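Local coordinates for protein ribonucleoside-diphosphate reductase small chain 2 (PDB 1JK0) that takes part, as a small subunit of ribonucleotide reductase, in making deoxyribonucleotides for DNA synthesis and is required for correct folding of its partner small subunit, at residues 66-71 against 135-140. Residues are numbered along the deposited sequence; the frame is centred on the assembly and turned at random.
Sequences KDTEDF and VDAFFK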
ATOM      1  N   LYS B  66      25.464  -4.198 -22.113  1.00 64.81           N
ATOM      2  CA  LYS B  66      26.456  -5.243 -22.289  1.00 66.47           C
ATOM      3  C   LYS B  66      25.876  -6.603 -21.912  1.00 66.61           C
ATOM      4  O   LYS B  66      26.580  -7.487 -21.425  1.00 64.88           O
ATOM      5  CB  LYS B  66      27.700  -4.940 -21.444  1.00 67.46           C
ATOM      6  CG  LYS B  66      28.697  -3.994 -22.115  1.00 67.36           C
ATOM      7  CD  LYS B  66      29.170  -4.546 -23.465  1.00 66.82           C
ATOM      8  CE  LYS B  66      29.726  -5.959 -23.336  1.00 66.06           C
ATOM      9  NZ  LYS B  66      30.125  -6.524 -24.652  1.00 66.63           N
ATOM     10  N   ASP B  67      24.573  -6.738 -22.125  1.00 68.51           N
ATOM     11  CA  ASP B  67      23.842  -7.978 -21.861  1.00 70.67           C
ATOM     12  C   ASP B  67      23.016  -8.198 -23.123  1.00 71.76           C
ATOM     13  O   ASP B  67      22.581  -9.308 -23.416  1.00 71.74           O
ATOM     14  CB  ASP B  67      22.909  -7.824 -20.649  1.00 70.49           C
ATOM     15  CG  ASP B  67      22.143  -9.103 -20.327  1.00 70.35           C
ATOM     16  OD1 ASP B  67      22.761 -10.065 -19.826  1.00 71.36           O
ATOM     17  OD2 ASP B  67      20.922  -9.155 -20.578  1.00 68.98           O
ATOM     18  N   THR B  68      22.822  -7.106 -23.860  1.00 73.70           N
ATOM     19  CA  THR B  68      22.066  -7.089 -25.110  1.00 75.13           C
ATOM     20  C   THR B  68      22.970  -7.556 -26.247  1.00 75.74           C
ATOM     21  O   THR B  68      22.520  -7.771 -27.372  1.00 75.64           O
ATOM     22  CB  THR B  68      21.576  -5.658 -25.441  1.00 75.67           C
ATOM     23  OG1 THR B  68      20.885  -5.110 -24.311  1.00 76.82           O
ATOM     24  CG2 THR B  68      20.639  -5.677 -26.643  1.00 76.54           C
ATOM     25  N   GLU B  69      24.254  -7.695 -25.947  1.00 77.03           N
ATOM     26  CA  GLU B  69      25.211  -8.135 -26.946  1.00 78.41           C
ATOM     27  C   GLU B  69      24.895  -9.583 -27.266  1.00 79.12           C
ATOM     28  O   GLU B  69      24.777  -9.965 -28.427  1.00 79.59           O
ATOM     29  CB  GLU B  69      26.642  -8.037 -26.402  1.00 79.43           C
ATOM     30  CG  GLU B  69      27.026  -6.686 -25.810  1.00 80.57           C
ATOM     31  CD  GLU B  69      26.922  -5.550 -26.810  1.00 81.26           C
ATOM     32  OE1 GLU B  69      27.568  -5.627 -27.879  1.00 82.42           O
ATOM     33  OE2 GLU B  69      26.197  -4.573 -26.523  1.00 81.13           O
ATOM     34  N   ASP B  70      24.740 -10.378 -26.212  1.00 79.94           N
ATOM     35  CA  ASP B  70      24.461 -11.800 -26.340  1.00 80.73           C
ATOM     36  C   ASP B  70      23.026 -12.129 -26.754  1.00 81.29           C
ATOM     37  O   ASP B  70      22.637 -13.296 -26.785  1.00 82.00           O
ATOM     38  CB  ASP B  70      24.809 -12.507 -25.024  1.00 80.46           C
ATOM     39  CG  ASP B  70      26.274 -12.340 -24.646  1.00 80.43           C
ATOM     40  OD1 ASP B  70      26.722 -11.183 -24.501  1.00 78.97           O
ATOM     41  OD2 ASP B  70      26.977 -13.363 -24.499  1.00 80.41           O
ATOM     42  N   PHE B  71      22.238 -11.108 -27.074  1.00 81.92           N
ATOM     43  CA  PHE B  71      20.856 -11.324 -27.503  1.00 82.34           C
ATOM     44  C   PHE B  71      20.801 -11.479 -29.017  1.00 82.85           C
ATOM     45  O   PHE B  71      20.362 -12.512 -29.526  1.00 82.33           O
ATOM     46  CB  PHE B  71      19.969 -10.147 -27.086  1.00 82.27           C
ATOM     47  CG  PHE B  71      18.621 -10.133 -27.759  1.00 82.82           C
ATOM     48  CD1 PHE B  71      17.700 -11.153 -27.534  1.00 83.08           C
ATOM     49  CD2 PHE B  71      18.275  -9.097 -28.629  1.00 82.44           C
ATOM     50  CE1 PHE B  71      16.451 -11.144 -28.167  1.00 82.79           C
ATOM     51  CE2 PHE B  71      17.032  -9.080 -29.266  1.00 82.16           C
ATOM     52  CZ  PHE B  71      16.119 -10.105 -29.034  1.00 82.35           C
ATOM     53  N   VAL B 135      12.201  -6.004 -23.092  1.00 59.23           N
ATOM     54  CA  VAL B 135      11.449  -5.845 -24.325  1.00 60.64           C
ATOM     55  C   VAL B 135      11.947  -4.582 -25.051  1.00 62.00           C
ATOM     56  O   VAL B 135      11.943  -4.521 -26.279  1.00 62.43           O
ATOM     57  CB  VAL B 135       9.920  -5.731 -24.011  1.00 59.85           C
ATOM     58  CG1 VAL B 135       9.163  -5.189 -25.205  1.00 58.34           C
ATOM     59  CG2 VAL B 135       9.371  -7.097 -23.618  1.00 57.55           C
ATOM     60  N   ASP B 136      12.405  -3.593 -24.283  1.00 62.38           N
ATOM     61  CA  ASP B 136      12.889  -2.328 -24.837  1.00 63.19           C
ATOM     62  C   ASP B 136      14.359  -2.371 -25.301  1.00 64.14           C
ATOM     63  O   ASP B 136      14.676  -1.998 -26.432  1.00 63.62           O
ATOM     64  CB  ASP B 136      12.706  -1.213 -23.794  1.00 61.87           C
ATOM     65  CG  ASP B 136      12.638   0.174 -24.418  1.00 62.21           C
ATOM     66  OD1 ASP B 136      11.595   0.514 -25.022  1.00 62.15           O
ATOM     67  OD2 ASP B 136      13.631   0.925 -24.305  1.00 61.98           O
ATOM     68  N   ALA B 137      15.255  -2.822 -24.431  1.00 65.35           N
ATOM     69  CA  ALA B 137      16.675  -2.885 -24.769  1.00 66.50           C
ATOM     70  C   ALA B 137      16.973  -3.934 -25.825  1.00 67.00           C
ATOM     71  O   ALA B 137      17.980  -3.857 -26.532  1.00 66.68           O
ATOM     72  CB  ALA B 137      17.494  -3.172 -23.515  1.00 67.12           C
ATOM     73  N   PHE B 138      16.092  -4.915 -25.935  1.00 67.77           N
ATOM     74  CA  PHE B 138      16.293  -5.991 -26.887  1.00 68.96           C
ATOM     75  C   PHE B 138      15.569  -5.791 -28.203  1.00 70.02           C
ATOM     76  O   PHE B 138      16.197  -5.593 -29.241  1.00 70.22           O
ATOM     77  CB  PHE B 138      15.862  -7.315 -26.257  1.00 69.24           C
ATOM     78  CG  PHE B 138      16.643  -7.687 -25.024  1.00 69.83           C
ATOM     79  CD1 PHE B 138      16.319  -8.831 -24.302  1.00 70.16           C
ATOM     80  CD2 PHE B 138      17.721  -6.916 -24.602  1.00 69.72           C
ATOM     81  CE1 PHE B 138      17.056  -9.200 -23.185  1.00 69.78           C
ATOM     82  CE2 PHE B 138      18.460  -7.276 -23.486  1.00 69.64           C
ATOM     83  CZ  PHE B 138      18.128  -8.422 -22.778  1.00 69.69           C
ATOM     84  N   PHE B 139      14.244  -5.842 -28.156  1.00 71.35           N
ATOM     85  CA  PHE B 139      13.427  -5.695 -29.349  1.00 72.90           C
ATOM     86  C   PHE B 139      13.139  -4.242 -29.699  1.00 74.95           C
ATOM     87  O   PHE B 139      12.052  -3.910 -30.171  1.00 75.33           O
ATOM     88  CB  PHE B 139      12.119  -6.461 -29.162  1.00 72.34           C
ATOM     89  CG  PHE B 139      12.319  -7.896 -28.768  1.00 73.02           C
ATOM     90  CD1 PHE B 139      12.935  -8.221 -27.565  1.00 73.60           C
ATOM     91  CD2 PHE B 139      11.925  -8.923 -29.614  1.00 73.23           C
ATOM     92  CE1 PHE B 139      13.159  -9.545 -27.213  1.00 74.05           C
ATOM     93  CE2 PHE B 139      12.144 -10.248 -29.273  1.00 73.61           C
ATOM     94  CZ  PHE B 139      12.764 -10.560 -28.069  1.00 74.32           C
ATOM     95  N   LYS B 140      14.126  -3.384 -29.469  1.00 77.50           N
ATOM     96  CA  LYS B 140      14.016  -1.961 -29.765  1.00 80.23           C
ATOM     97  C   LYS B 140      12.762  -1.328 -29.177  1.00 82.32           C
ATOM     98  O   LYS B 140      11.796  -2.019 -28.858  1.00 82.42           O
ATOM     99  CB  LYS B 140      14.036  -1.736 -31.276  1.00 80.66           C
ATOM    100  CG  LYS B 140      15.110  -0.764 -31.752  1.00 81.70           C
ATOM    101  CD  LYS B 140      15.062   0.557 -30.988  1.00 81.45           C
ATOM    102  CE  LYS B 140      15.898   1.617 -31.679  1.00 82.26           C
ATOM    103  NZ  LYS B 140      17.263   1.115 -32.007  1.00 82.59           N
TER
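With its CG swung anti to the backbone N (chi1 166°), Phe71 sends its ring across to Phe138, whose CG, anti to the carbonyl carbon, leaves CB facing the Phe71 ring. Together with Phe139 they make an aromatic cluster that joins the loop between helices 43-54 and 78-89 to the C-terminal end of helix 111-138, at the periphery of the ferritin-like helical fold. The Phe71 and Phe138 rings form an offset stack, their planes 17° apart and centroids separated by 5.0 Å. Phe138 CB lies over the face of the Phe71 ring, a CH-pi contact 3.8 Å from the centroid of that ring. Phe71 CZ, at the far end of the same ring, lies over one face of Phe139, 3.5 Å from Phe139 CE1, with the two planes inclined at 48°. Polar side chains meet the edge of the Phe138 ring: Thr68 OG1 lies 3.4 Å from Phe138 CE2 while hydrogen-bonding Leu64 O. Asp67 OD1 accepts a hydrogen bond from Gly208 N, which should help hold the carboxylate in place, while OD2 lies near the plane of the Phe138 ring, 3.6 Å from Phe138 CZ.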